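Local atomic coordinates of mitochondrial enolase superfamily member 1 (Homo sapiens, PDB entry 4A35), a protein that dehydrates L-fuconate to 2-keto-3-deoxy-L-fuconate in the breakdown of L-fucose, with one magnesium ion per subunit stabilising the enediolate intermediate. Residues A37-I42 / S416-E421; A122-W127 / W136-D141; C331-V336 / L340-M345; C354-A357 / G361-E364; H368-D373 / R384-V389. All blocks are in the same frame, centred on the assembly; numbering follows the deposited sequence.

Overall arrangement
Contact 1 joins strand 36-44, near the N terminus, to residues 416-421, and so ties the N-terminal sheet to the C-terminal part of the chain. It closes a loop of almost the whole chain, and the other four contacts nest inside it. They follow one another in series and none cross. Contact 2 joins helix 110-131 to helix 135-141. Contact 3 sets the start of helix 335-348 against its next turns. Contacts 4 and 5 share helix 362-377. Contact 4 fixes its first turn beside the active-site loop, and contact 5 packs its middle on residues 384-389. W124 and L139 pack on V336, and F372 on L139 and L340. Contacts 2, 3 and 5 therefore meet.

Contact 1: residues A37-I42 / S416-E421; sequences AAYVVI and STEMKE
Y39 and M419 face each other with their CA atoms 8.3 Å apart, and a tyrosine side chain spans the gap between strand 36-44 and the loop before helix 421-427. Y39 has CG anti to the backbone N (chi1 -178°), which carries the ring toward residues 416-421. Y39 OH accepts a nearly straight bond from M419 N, 2.9 Å with an N-H...O angle of 173°. M419 then folds back over the ring. Its CB lies over one face, 4.2 Å from the ring centroid, and its SD sits obliquely at 4.2 Å from the same point. This is a Met-aromatic contact. In this enolase-superfamily enzyme Y39 thereby joins the three-stranded N-terminal sheet to the segment between strand 406-408 and helix 421-427. The Y39 edge meets T417 O near CE1 at 3.6 Å. Water 1 also lies in the ring plane, 2.6 Å from Y39 OH. It is in bonding range of M419 O and E421 OE2 as well. A phenylalanine in place of Y39 would probably leave M419 N without its acceptor and the water with one partner fewer. E421 OE1 has a further mate in R13, and E418 pairs with K129.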
# COMPACT_ATOMS: atom_id res chain seq x y z
N ALA A 37 -17.94 -6.97 1.15
CA ALA A 37 -17.50 -6.16 2.27
C ALA A 37 -17.10 -7.00 3.45
O ALA A 37 -17.65 -8.10 3.68
CB ALA A 37 -18.66 -5.21 2.70
N ALA A 38 -16.14 -6.48 4.22
CA ALA A 38 -15.86 -7.01 5.57
C ALA A 38 -16.82 -6.21 6.48
O ALA A 38 -16.73 -4.96 6.53
CB ALA A 38 -14.39 -6.80 5.94
N TYR A 39 -17.82 -6.87 7.05
CA TYR A 39 -18.85 -6.18 7.85
C TYR A 39 -18.56 -6.35 9.31
O TYR A 39 -18.53 -7.50 9.81
CB TYR A 39 -20.24 -6.74 7.52
CG TYR A 39 -21.36 -6.04 8.26
CD1 TYR A 39 -21.59 -4.67 8.09
CD2 TYR A 39 -22.24 -6.76 9.07
CE1 TYR A 39 -22.65 -4.03 8.73
CE2 TYR A 39 -23.29 -6.12 9.74
CZ TYR A 39 -23.51 -4.76 9.54
OH TYR A 39 -24.55 -4.11 10.17
N VAL A 40 -18.34 -5.21 10.00
CA VAL A 40 -17.98 -5.16 11.40
C VAL A 40 -19.15 -4.70 12.26
O VAL A 40 -19.77 -3.67 11.94
CB VAL A 40 -16.75 -4.21 11.59
CG1 VAL A 40 -16.38 -4.08 13.07
CG2 VAL A 40 -15.56 -4.66 10.74
N VAL A 41 -19.36 -5.37 13.39
CA VAL A 41 -20.35 -4.93 14.38
C VAL A 41 -19.68 -4.89 15.76
O VAL A 41 -19.08 -5.87 16.22
CB VAL A 41 -21.66 -5.76 14.38
CG1 VAL A 41 -22.66 -5.25 15.44
CG2 VAL A 41 -22.29 -5.78 12.99
N ILE A 42 -19.78 -3.74 16.41
CA ILE A 42 -19.24 -3.61 17.78
C ILE A 42 -20.40 -3.31 18.71
O ILE A 42 -21.34 -2.57 18.35
CB ILE A 42 -18.09 -2.57 17.94
CG1 ILE A 42 -18.58 -1.13 17.65
CG2 ILE A 42 -16.85 -2.98 17.11
CD1 ILE A 42 -17.44 0.05 17.82
N SER A 416 -25.06 5.29 8.46
CA SER A 416 -25.78 4.54 7.38
C SER A 416 -25.00 3.26 6.98
O SER A 416 -25.16 2.77 5.84
CB SER A 416 -25.98 5.38 6.12
OG SER A 416 -26.57 6.63 6.43
N THR A 417 -24.14 2.76 7.87
CA THR A 417 -23.31 1.55 7.65
C THR A 417 -24.11 0.25 7.93
O THR A 417 -23.70 -0.84 7.53
CB THR A 417 -22.11 1.55 8.63
OG1 THR A 417 -22.66 1.94 9.89
CG2 THR A 417 -21.00 2.54 8.25
N GLU A 418 -25.18 0.36 8.74
CA GLU A 418 -25.89 -0.82 9.20
C GLU A 418 -26.53 -1.64 8.06
O GLU A 418 -27.26 -1.10 7.23
CB GLU A 418 -26.97 -0.45 10.23
CG GLU A 418 -27.57 -1.68 10.89
CD GLU A 418 -28.29 -1.34 12.17
OE1 GLU A 418 -28.22 -0.16 12.61
OE2 GLU A 418 -29.02 -2.22 12.67
N MET A 419 -26.20 -2.96 8.04
CA MET A 419 -26.79 -3.82 7.03
C MET A 419 -27.92 -4.61 7.62
O MET A 419 -27.95 -4.88 8.82
CB MET A 419 -25.74 -4.74 6.40
CG MET A 419 -24.67 -3.93 5.64
SD MET A 419 -23.42 -4.99 4.82
CE MET A 419 -24.39 -5.55 3.33
N LYS A 420 -28.84 -5.04 6.76
CA LYS A 420 -29.93 -5.91 7.14
C LYS A 420 -29.35 -7.30 7.51
O LYS A 420 -28.62 -7.90 6.69
CB LYS A 420 -30.97 -6.01 6.00
CG LYS A 420 -31.76 -4.73 5.78
CD LYS A 420 -32.74 -4.90 4.66
CE LYS A 420 -33.42 -3.57 4.33
NZ LYS A 420 -34.23 -3.71 3.10
N GLU A 421 -29.60 -7.78 8.74
CA GLU A 421 -29.05 -9.07 9.16
C GLU A 421 -29.48 -10.21 8.24
O GLU A 421 -28.64 -11.06 7.99
CB GLU A 421 -29.31 -9.36 10.65
CG GLU A 421 -28.33 -8.58 11.53
CD GLU A 421 -26.88 -9.04 11.47
OE1 GLU A 421 -26.65 -10.27 11.45
OE2 GLU A 421 -25.97 -8.18 11.44
O HOH W 1 -26.36 -5.60 11.26

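Contact 2: residues A122-W127 / W136-D141; sequences AVWDLW and WKLLVD
L138 drives its CD2 methyl into the corner formed by two tryptophans, W124 and W127. The methyl lies over one face of W127, 3.9 Å from W127 CD2 and offset toward the rim. The same L138 CD2 meets the edge of W124 at CZ3, 4.0 Å away. The corner itself is built within segment 122-127 of helix 110-131. W127 CE3 rests 3.7 Å above the plane of the W124 ring, so the indoles wall the hollow together. A second bump comes from L139, whose CD2 touches W124 CZ3 at 3.8 Å, obliquely to the ring. W124 has CG anti to its carbonyl carbon (chi1 -81°), and this swings the six-membered ring toward both leucines. The two helix segments run at 77° to each other, with 11.0 Å between their axes, a spacing that the large indoles bridge. Helix 335-348 adds V336 on W124 and L139, and F89 stacks on W124. Both indole NE1 atoms have partners outside the pocket: N337 for W124 and E131 for W127. No hydrogen bond joins the two segments. Between them the contact is apolar, with a CH-pi contact of L138 on W127 and methyl packing on W124, and the polar indole edges are satisfied by other residues.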
# COMPACT_ATOMS: atom_id res chain seq x y z
N ALA A 122 -17.14 1.55 12.16
CA ALA A 122 -18.04 1.04 13.19
C ALA A 122 -18.02 1.98 14.45
O ALA A 122 -19.06 2.26 15.05
CB ALA A 122 -17.64 -0.41 13.55
N VAL A 123 -16.86 2.56 14.78
CA VAL A 123 -16.79 3.47 15.94
C VAL A 123 -17.55 4.79 15.64
O VAL A 123 -18.30 5.27 16.49
CB VAL A 123 -15.30 3.72 16.36
CG1 VAL A 123 -15.21 4.77 17.46
CG2 VAL A 123 -14.62 2.41 16.83
N TRP A 124 -17.36 5.36 14.42
CA TRP A 124 -18.09 6.61 14.01
C TRP A 124 -19.60 6.33 14.00
O TRP A 124 -20.38 7.15 14.49
CB TRP A 124 -17.61 7.09 12.64
CG TRP A 124 -16.33 7.86 12.75
CD1 TRP A 124 -15.06 7.38 12.58
CD2 TRP A 124 -16.20 9.22 13.16
NE1 TRP A 124 -14.14 8.35 12.89
CE2 TRP A 124 -14.81 9.53 13.14
CE3 TRP A 124 -17.13 10.25 13.44
CZ2 TRP A 124 -14.33 10.80 13.47
CZ3 TRP A 124 -16.65 11.54 13.69
CH2 TRP A 124 -15.26 11.80 13.70
N ASP A 125 -20.02 5.14 13.53
CA ASP A 125 -21.46 4.79 13.51
C ASP A 125 -22.01 4.75 14.93
O ASP A 125 -23.02 5.42 15.23
CB ASP A 125 -21.68 3.44 12.81
CG ASP A 125 -23.16 3.04 12.73
OD1 ASP A 125 -23.98 3.86 12.17
OD2 ASP A 125 -23.50 1.91 13.16
N LEU A 126 -21.28 4.08 15.82
CA LEU A 126 -21.67 3.96 17.22
C LEU A 126 -21.76 5.33 17.91
O LEU A 126 -22.77 5.63 18.58
CB LEU A 126 -20.64 3.06 17.93
CG LEU A 126 -20.84 2.86 19.44
CD1 LEU A 126 -22.26 2.30 19.78
CD2 LEU A 126 -19.73 1.93 19.99
N TRP A 127 -20.73 6.16 17.75
CA TRP A 127 -20.68 7.48 18.35
C TRP A 127 -21.87 8.33 17.85
O TRP A 127 -22.62 8.90 18.67
CB TRP A 127 -19.31 8.15 17.98
CG TRP A 127 -19.10 9.51 18.59
CD1 TRP A 127 -19.78 10.07 19.63
CD2 TRP A 127 -18.12 10.48 18.18
NE1 TRP A 127 -19.30 11.32 19.89
CE2 TRP A 127 -18.24 11.58 19.07
CE3 TRP A 127 -17.07 10.48 17.25
CZ2 TRP A 127 -17.43 12.72 18.95
CZ3 TRP A 127 -16.25 11.59 17.17
CH2 TRP A 127 -16.42 12.69 18.03
N TRP A 136 -23.02 13.09 9.23
CA TRP A 136 -22.82 14.43 8.63
C TRP A 136 -23.16 15.57 9.66
O TRP A 136 -22.41 16.54 9.79
CB TRP A 136 -23.61 14.63 7.32
CG TRP A 136 -25.12 14.74 7.46
CD1 TRP A 136 -26.02 13.73 7.30
CD2 TRP A 136 -25.88 15.93 7.74
NE1 TRP A 136 -27.30 14.20 7.52
CE2 TRP A 136 -27.25 15.56 7.76
CE3 TRP A 136 -25.54 17.27 8.00
CZ2 TRP A 136 -28.28 16.47 8.01
CZ3 TRP A 136 -26.57 18.19 8.26
CH2 TRP A 136 -27.92 17.78 8.28
N LYS A 137 -24.21 15.36 10.47
CA LYS A 137 -24.70 16.35 11.42
C LYS A 137 -23.83 16.39 12.64
O LYS A 137 -23.54 17.48 13.15
CB LYS A 137 -26.18 16.09 11.77
CG LYS A 137 -26.81 17.15 12.71
CD LYS A 137 -26.73 18.59 12.15
CE LYS A 137 -27.65 19.54 12.92
NZ LYS A 137 -27.20 20.96 12.73
N LEU A 138 -23.31 15.22 13.06
CA LEU A 138 -22.36 15.14 14.17
C LEU A 138 -21.14 15.99 13.82
O LEU A 138 -20.65 16.76 14.67
CB LEU A 138 -21.94 13.66 14.40
CG LEU A 138 -20.83 13.41 15.44
CD1 LEU A 138 -21.40 13.66 16.86
CD2 LEU A 138 -20.26 11.95 15.31
N LEU A 139 -20.64 15.85 12.57
CA LEU A 139 -19.48 16.60 12.10
C LEU A 139 -19.78 18.10 12.02
O LEU A 139 -18.99 18.92 12.53
CB LEU A 139 -19.03 16.06 10.73
CG LEU A 139 -18.40 14.66 10.79
CD1 LEU A 139 -18.18 14.13 9.38
CD2 LEU A 139 -17.09 14.68 11.62
N VAL A 140 -20.90 18.45 11.36
CA VAL A 140 -21.36 19.87 11.24
C VAL A 140 -21.44 20.57 12.62
O VAL A 140 -21.00 21.72 12.76
CB VAL A 140 -22.70 19.97 10.46
CG1 VAL A 140 -23.43 21.31 10.69
CG2 VAL A 140 -22.48 19.70 8.96
N ASP A 141 -21.98 19.88 13.65
CA ASP A 141 -22.19 20.45 14.97
C ASP A 141 -20.95 20.45 15.85
O ASP A 141 -20.96 21.11 16.89
CB ASP A 141 -23.33 19.72 15.68
CG ASP A 141 -24.73 20.05 15.14
OD1 ASP A 141 -24.84 20.99 14.27
OD2 ASP A 141 -25.71 19.42 15.60

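Contact 3: residues C331-V336 / L340-M345; sequences CRLGSV and LSVLLM
V336 and L340 are brought side by side by their first torsions. V336 has CG1 anti to the backbone N (chi1 176°), and L340 has CG anti to its carbonyl carbon (chi1 -72°). The two side chains then point the same way, with V336 CG1 3.9 Å from L340 CD1. Their backbones are joined by the helical bond from L340 N to V336 O, 2.8 Å long. L340 CG also lies close to that oxygen, at 3.3 Å from V336 O. Further back, L333 CD1 meets V342 CG2 at 3.8 Å, the two side chains crossing at about a right angle. An inverse gamma turn centred on G334 takes the chain from L333 toward helix 335-348, with S335 N bonded to L333 O at 2.7 Å. L333, in the turn, thus reaches across to V342 in the helix. F314 of helix 311-319 touches both L333 and V342. On another side of the helix, F372 packs on L340. An alanine at L340 would probably open a gap beside V336 CG1 and take away a surface on which F372 rests. The R332 guanidinium reaches the second subunit, bonding W104 O there through NH2 and making a cation-pi contact with that W104 ring. A tight turn leading into an outer helix after strand 325-326 fits the beta-to-alpha connections of the TIM-like barrel of the enolase superfamily.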
# COMPACT_ATOMS: atom_id res chain seq x y z
N CYS A 331 -14.00 4.20 2.38
CA CYS A 331 -13.50 2.89 2.90
C CYS A 331 -12.04 2.51 2.48
O CYS A 331 -11.53 1.49 2.97
CB CYS A 331 -14.48 1.79 2.50
SG CYS A 331 -16.09 1.96 3.31
N ARG A 332 -11.38 3.30 1.64
CA ARG A 332 -10.00 3.14 1.22
C ARG A 332 -9.07 3.90 2.20
O ARG A 332 -8.05 3.39 2.62
CB ARG A 332 -9.80 3.71 -0.20
CG ARG A 332 -8.30 3.60 -0.72
CD ARG A 332 -7.77 2.16 -0.79
NE ARG A 332 -8.63 1.33 -1.66
CZ ARG A 332 -8.32 0.11 -2.07
NH1 ARG A 332 -7.17 -0.46 -1.69
NH2 ARG A 332 -9.15 -0.56 -2.88
N LEU A 333 -9.45 5.15 2.51
CA LEU A 333 -8.70 5.95 3.50
C LEU A 333 -9.07 5.50 4.92
O LEU A 333 -10.01 4.69 5.10
CB LEU A 333 -9.04 7.45 3.31
CG LEU A 333 -8.60 8.08 1.96
CD1 LEU A 333 -9.04 9.55 1.91
CD2 LEU A 333 -7.03 8.08 1.78
N GLY A 334 -8.35 6.04 5.89
CA GLY A 334 -8.54 5.72 7.30
C GLY A 334 -9.82 6.31 7.89
O GLY A 334 -9.77 7.18 8.76
N SER A 335 -11.00 5.87 7.35
CA SER A 335 -12.36 6.20 7.80
C SER A 335 -12.61 7.75 7.79
O SER A 335 -11.99 8.49 7.03
CB SER A 335 -12.61 5.56 9.17
OG SER A 335 -13.93 5.74 9.69
N VAL A 336 -13.49 8.22 8.67
CA VAL A 336 -13.86 9.62 8.74
C VAL A 336 -12.60 10.46 9.07
O VAL A 336 -12.36 11.49 8.42
CB VAL A 336 -15.04 9.81 9.75
CG1 VAL A 336 -15.38 11.31 9.91
CG2 VAL A 336 -16.27 9.03 9.28
N LEU A 340 -11.42 13.44 6.65
CA LEU A 340 -11.49 14.85 7.10
C LEU A 340 -10.20 15.60 6.75
O LEU A 340 -10.27 16.72 6.24
CB LEU A 340 -11.71 14.97 8.62
CG LEU A 340 -13.13 14.59 9.10
CD1 LEU A 340 -13.13 14.44 10.64
CD2 LEU A 340 -14.14 15.63 8.65
N SER A 341 -9.04 14.95 6.98
CA SER A 341 -7.71 15.57 6.69
C SER A 341 -7.57 15.84 5.19
O SER A 341 -7.00 16.88 4.81
CB SER A 341 -6.57 14.68 7.20
OG SER A 341 -6.29 13.51 6.44
N VAL A 342 -8.14 14.95 4.34
CA VAL A 342 -8.04 15.10 2.88
C VAL A 342 -9.02 16.20 2.45
O VAL A 342 -8.67 17.01 1.61
CB VAL A 342 -8.25 13.74 2.18
CG1 VAL A 342 -8.33 13.91 0.64
CG2 VAL A 342 -7.10 12.77 2.52
N LEU A 343 -10.27 16.24 2.99
CA LEU A 343 -11.18 17.36 2.65
C LEU A 343 -10.52 18.70 2.99
O LEU A 343 -10.64 19.68 2.25
CB LEU A 343 -12.51 17.25 3.47
CG LEU A 343 -13.40 16.08 3.06
CD1 LEU A 343 -14.57 15.94 4.06
CD2 LEU A 343 -13.92 16.27 1.60
N LEU A 344 -9.90 18.77 4.17
CA LEU A 344 -9.24 20.03 4.59
C LEU A 344 -8.04 20.39 3.70
O LEU A 344 -7.91 21.55 3.31
CB LEU A 344 -8.83 19.96 6.07
CG LEU A 344 -10.00 19.97 7.08
CD1 LEU A 344 -9.51 19.43 8.44
CD2 LEU A 344 -10.62 21.37 7.18
N MET A 345 -7.26 19.41 3.27
CA MET A 345 -6.14 19.71 2.35
C MET A 345 -6.66 20.19 0.99
O MET A 345 -6.15 21.15 0.45
CB MET A 345 -5.24 18.48 2.13
CG MET A 345 -4.31 18.18 3.33
SD MET A 345 -3.05 16.95 2.90
CE MET A 345 -4.11 15.48 2.61

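Contact 4: residues C354-A357 / G361-E364; sequences CPHA and GLCE
H356 and L362 meet where the CE1 corner of the imidazole approaches a leucine methyl. H356 CE1 lies 3.3 Å from L362 CD1, a tight carbon-carbon approach, and ND1 is 3.7 Å from the same methyl. H356 has CG anti to the backbone N (chi1 166°), which carries the ring toward the helix start. L362 has CG anti to its carbonyl carbon (chi1 -57°) and an extended chi2 of 180°, so its CD1 reaches the ring, coming in obliquely. Next along the chain, A357 settles against the first turn of helix 362-377. A357 CA is 3.8 Å from L362 CB, and A357 CB is 3.8 Å from C363 SG. G361 is the N-cap of that helix. Residues 354-357 probably stand in the place of the seventh barrel strand of the TIM-like domain, as in relatives. Their backbone bonds reach L326 and I328 on one hand and E387 on the other. H356 is predicted to be an active-site residue, and its ND1 bonds D329 OD1. The pair is consistent with the His-Asp dyad of mandelate racemase. L362 touches D329 too, so one leucine packs on both members of the pair. The nearest side-chain atom of H356 is about 4 Å from a bound magnesium ion, and H356 also touches E306 and E387. A357 N bonds OE1 of E387, which probably binds the substrate.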
# COMPACT_ATOMS: atom_id res chain seq x y z
N CYS A 354 -14.85 15.35 -5.48
CA CYS A 354 -15.92 14.59 -6.19
C CYS A 354 -15.84 13.15 -5.72
O CYS A 354 -15.04 12.35 -6.23
CB CYS A 354 -15.76 14.70 -7.70
SG CYS A 354 -16.03 16.39 -8.32
N PRO A 355 -16.57 12.81 -4.65
CA PRO A 355 -16.35 11.49 -4.04
C PRO A 355 -16.56 10.30 -4.98
O PRO A 355 -17.41 10.34 -5.88
CB PRO A 355 -17.41 11.43 -2.92
CG PRO A 355 -17.56 12.86 -2.52
CD PRO A 355 -17.48 13.65 -3.82
N HIS A 356 -15.81 9.23 -4.72
CA HIS A 356 -16.04 7.95 -5.33
C HIS A 356 -17.15 7.26 -4.52
O HIS A 356 -17.22 7.38 -3.29
CB HIS A 356 -14.74 7.09 -5.36
CG HIS A 356 -14.96 5.64 -5.67
ND1 HIS A 356 -14.90 4.66 -4.67
CD2 HIS A 356 -15.19 5.02 -6.85
CE1 HIS A 356 -15.10 3.49 -5.28
NE2 HIS A 356 -15.26 3.66 -6.59
N ALA A 357 -17.95 6.47 -5.20
CA ALA A 357 -18.99 5.72 -4.50
C ALA A 357 -19.38 4.46 -5.31
O ALA A 357 -18.55 3.97 -6.10
CB ALA A 357 -20.18 6.62 -4.19
N GLY A 361 -22.36 -0.21 -0.23
CA GLY A 361 -22.51 0.83 0.79
C GLY A 361 -21.62 2.05 0.71
O GLY A 361 -21.74 2.92 1.58
N LEU A 362 -20.73 2.19 -0.31
CA LEU A 362 -19.92 3.43 -0.38
C LEU A 362 -20.81 4.70 -0.51
O LEU A 362 -20.48 5.71 0.09
CB LEU A 362 -18.94 3.38 -1.57
CG LEU A 362 -17.94 2.17 -1.58
CD1 LEU A 362 -17.01 2.24 -2.84
CD2 LEU A 362 -17.06 2.15 -0.27
N CYS A 363 -21.93 4.63 -1.29
CA CYS A 363 -22.89 5.77 -1.41
C CYS A 363 -23.40 6.15 0.00
O CYS A 363 -23.42 7.34 0.37
CB CYS A 363 -24.06 5.40 -2.33
SG CYS A 363 -23.60 5.02 -4.04
N GLU A 364 -23.88 5.11 0.77
CA GLU A 364 -24.45 5.29 2.10
C GLU A 364 -23.48 6.03 3.05
O GLU A 364 -23.93 6.88 3.81
CB GLU A 364 -24.80 3.91 2.71
CG GLU A 364 -26.12 3.30 2.22
CD GLU A 364 -26.26 2.98 0.74
OE1 GLU A 364 -25.23 2.68 0.08
OE2 GLU A 364 -27.42 2.86 0.27

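Contact 5: residues H368-D373 / R384-V389; sequences HLIIFD and RVCEYV
The R384 guanidinium and the D373 carboxylate are joined through water 2, which lies in the guanidinium plane at its edge. The water accepts from R384 NE at 2.7 Å and donates to D373 OD2 at 2.7 Å. The carboxylate oxygen stands oblique to the guanidinium, and R384 NE is 4.4 Å from D373 OD2, beyond a salt bridge. The opposite charges probably still attract one another across the water. In the TIM-like barrel, helix 362-377 comes before strand 386-388 and packs on it. Strand 386-388 pairs with strand 188-192, which probably corresponds to the first barrel strand of this family. D373 also belongs to a magnesium site with Y188 and S380, distinct from the one at D251, E277 and E306. Its OD2 bonds S378 OG, so two partners besides the metal site hold the carboxylate in place. Y188 touches R384 and I370, joining the polar and apolar halves. E387, next to C386, probably binds the substrate; its OE2 forms a salt bridge with K221. With I370 CG2 lodged between its backbone N and carbonyl carbon, and C386 SG anti to its backbone N (chi1 -168°), the two meet, I370 CG2 4.1 Å from C386 SG.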
# COMPACT_ATOMS: atom_id res chain seq x y z
N HIS A 368 -22.31 11.36 3.71
CA HIS A 368 -22.15 12.12 4.96
C HIS A 368 -20.94 13.04 4.86
O HIS A 368 -20.98 14.16 5.35
CB HIS A 368 -21.96 11.15 6.16
CG HIS A 368 -23.18 10.37 6.55
ND1 HIS A 368 -24.03 10.83 7.55
CD2 HIS A 368 -23.63 9.19 6.09
CE1 HIS A 368 -24.99 9.92 7.63
NE2 HIS A 368 -24.78 8.90 6.79
N LEU A 369 -19.85 12.52 4.30
CA LEU A 369 -18.60 13.27 4.25
C LEU A 369 -18.73 14.50 3.32
O LEU A 369 -18.23 15.59 3.64
CB LEU A 369 -17.43 12.36 3.83
CG LEU A 369 -17.15 11.15 4.75
CD1 LEU A 369 -16.04 10.22 4.13
CD2 LEU A 369 -16.77 11.58 6.13
N ILE A 370 -19.36 14.32 2.16
CA ILE A 370 -19.46 15.42 1.19
C ILE A 370 -20.54 16.46 1.59
O ILE A 370 -20.35 17.65 1.32
CB ILE A 370 -19.59 14.89 -0.26
CG1 ILE A 370 -19.05 15.93 -1.27
CG2 ILE A 370 -20.99 14.35 -0.63
CD1 ILE A 370 -17.44 16.30 -1.15
N ILE A 371 -21.63 16.02 2.29
CA ILE A 371 -22.61 16.97 2.81
C ILE A 371 -21.88 17.84 3.87
O ILE A 371 -22.04 19.05 3.88
CB ILE A 371 -23.86 16.25 3.32
CG1 ILE A 371 -24.69 15.72 2.09
CG2 ILE A 371 -24.70 17.13 4.27
CD1 ILE A 371 -25.69 14.69 2.47
N PHE A 372 -21.10 17.18 4.77
CA PHE A 372 -20.29 17.90 5.76
C PHE A 372 -19.31 18.87 5.04
O PHE A 372 -19.23 20.04 5.43
CB PHE A 372 -19.54 16.96 6.72
CG PHE A 372 -18.41 17.67 7.46
CD1 PHE A 372 -18.68 18.57 8.49
CD2 PHE A 372 -17.07 17.49 7.08
CE1 PHE A 372 -17.64 19.24 9.16
CE2 PHE A 372 -16.04 18.22 7.71
CZ PHE A 372 -16.34 19.08 8.76
N ASP A 373 -18.66 18.41 3.95
CA ASP A 373 -17.74 19.24 3.19
C ASP A 373 -18.46 20.55 2.74
O ASP A 373 -17.93 21.66 2.93
CB ASP A 373 -17.18 18.49 1.97
CG ASP A 373 -16.27 19.39 1.18
OD1 ASP A 373 -15.22 19.77 1.71
OD2 ASP A 373 -16.67 19.81 0.05
N ARG A 384 -18.20 20.37 -8.15
CA ARG A 384 -18.29 19.23 -7.22
C ARG A 384 -19.58 18.46 -7.47
O ARG A 384 -20.63 19.04 -7.77
CB ARG A 384 -18.21 19.68 -5.74
CG ARG A 384 -16.87 20.35 -5.42
CD ARG A 384 -17.00 21.23 -4.19
NE ARG A 384 -15.71 21.78 -3.74
CZ ARG A 384 -15.15 22.92 -4.14
NH1 ARG A 384 -15.76 23.68 -5.06
NH2 ARG A 384 -13.99 23.32 -3.61
N VAL A 385 -19.47 17.14 -7.34
CA VAL A 385 -20.58 16.21 -7.58
C VAL A 385 -20.23 14.88 -6.90
O VAL A 385 -19.06 14.52 -6.84
CB VAL A 385 -20.80 16.05 -9.12
CG1 VAL A 385 -19.62 15.36 -9.80
CG2 VAL A 385 -22.14 15.38 -9.44
N CYS A 386 -21.24 14.14 -6.47
CA CYS A 386 -20.98 12.86 -5.82
C CYS A 386 -21.35 11.71 -6.74
O CYS A 386 -22.43 11.72 -7.30
CB CYS A 386 -21.76 12.77 -4.51
SG CYS A 386 -21.24 11.37 -3.49
N GLU A 387 -20.50 10.69 -6.83
CA GLU A 387 -20.87 9.55 -7.67
C GLU A 387 -22.09 8.81 -7.08
O GLU A 387 -22.26 8.74 -5.86
CB GLU A 387 -19.69 8.59 -7.79
CG GLU A 387 -19.92 7.37 -8.69
CD GLU A 387 -18.64 6.62 -9.02
OE1 GLU A 387 -17.70 6.62 -8.19
OE2 GLU A 387 -18.58 6.03 -10.13
N TYR A 388 -22.89 8.21 -7.96
CA TYR A 388 -23.97 7.35 -7.52
C TYR A 388 -24.03 6.08 -8.42
O TYR A 388 -23.89 6.18 -9.63
CB TYR A 388 -25.34 8.08 -7.51
CG TYR A 388 -26.50 7.17 -7.14
CD1 TYR A 388 -26.77 6.84 -5.81
CD2 TYR A 388 -27.24 6.52 -8.13
CE1 TYR A 388 -27.82 5.98 -5.47
CE2 TYR A 388 -28.27 5.64 -7.80
CZ TYR A 388 -28.56 5.37 -6.48
OH TYR A 388 -29.59 4.51 -6.19
N VAL A 389 -24.24 4.92 -7.81
CA VAL A 389 -24.47 3.66 -8.55
C VAL A 389 -25.72 3.01 -7.94
O VAL A 389 -25.93 3.11 -6.73
CB VAL A 389 -23.23 2.70 -8.62
CG1 VAL A 389 -23.41 1.65 -9.73
CG2 VAL A 389 -21.93 3.49 -8.88
O HOH W 2 -14.79 19.97 -1.93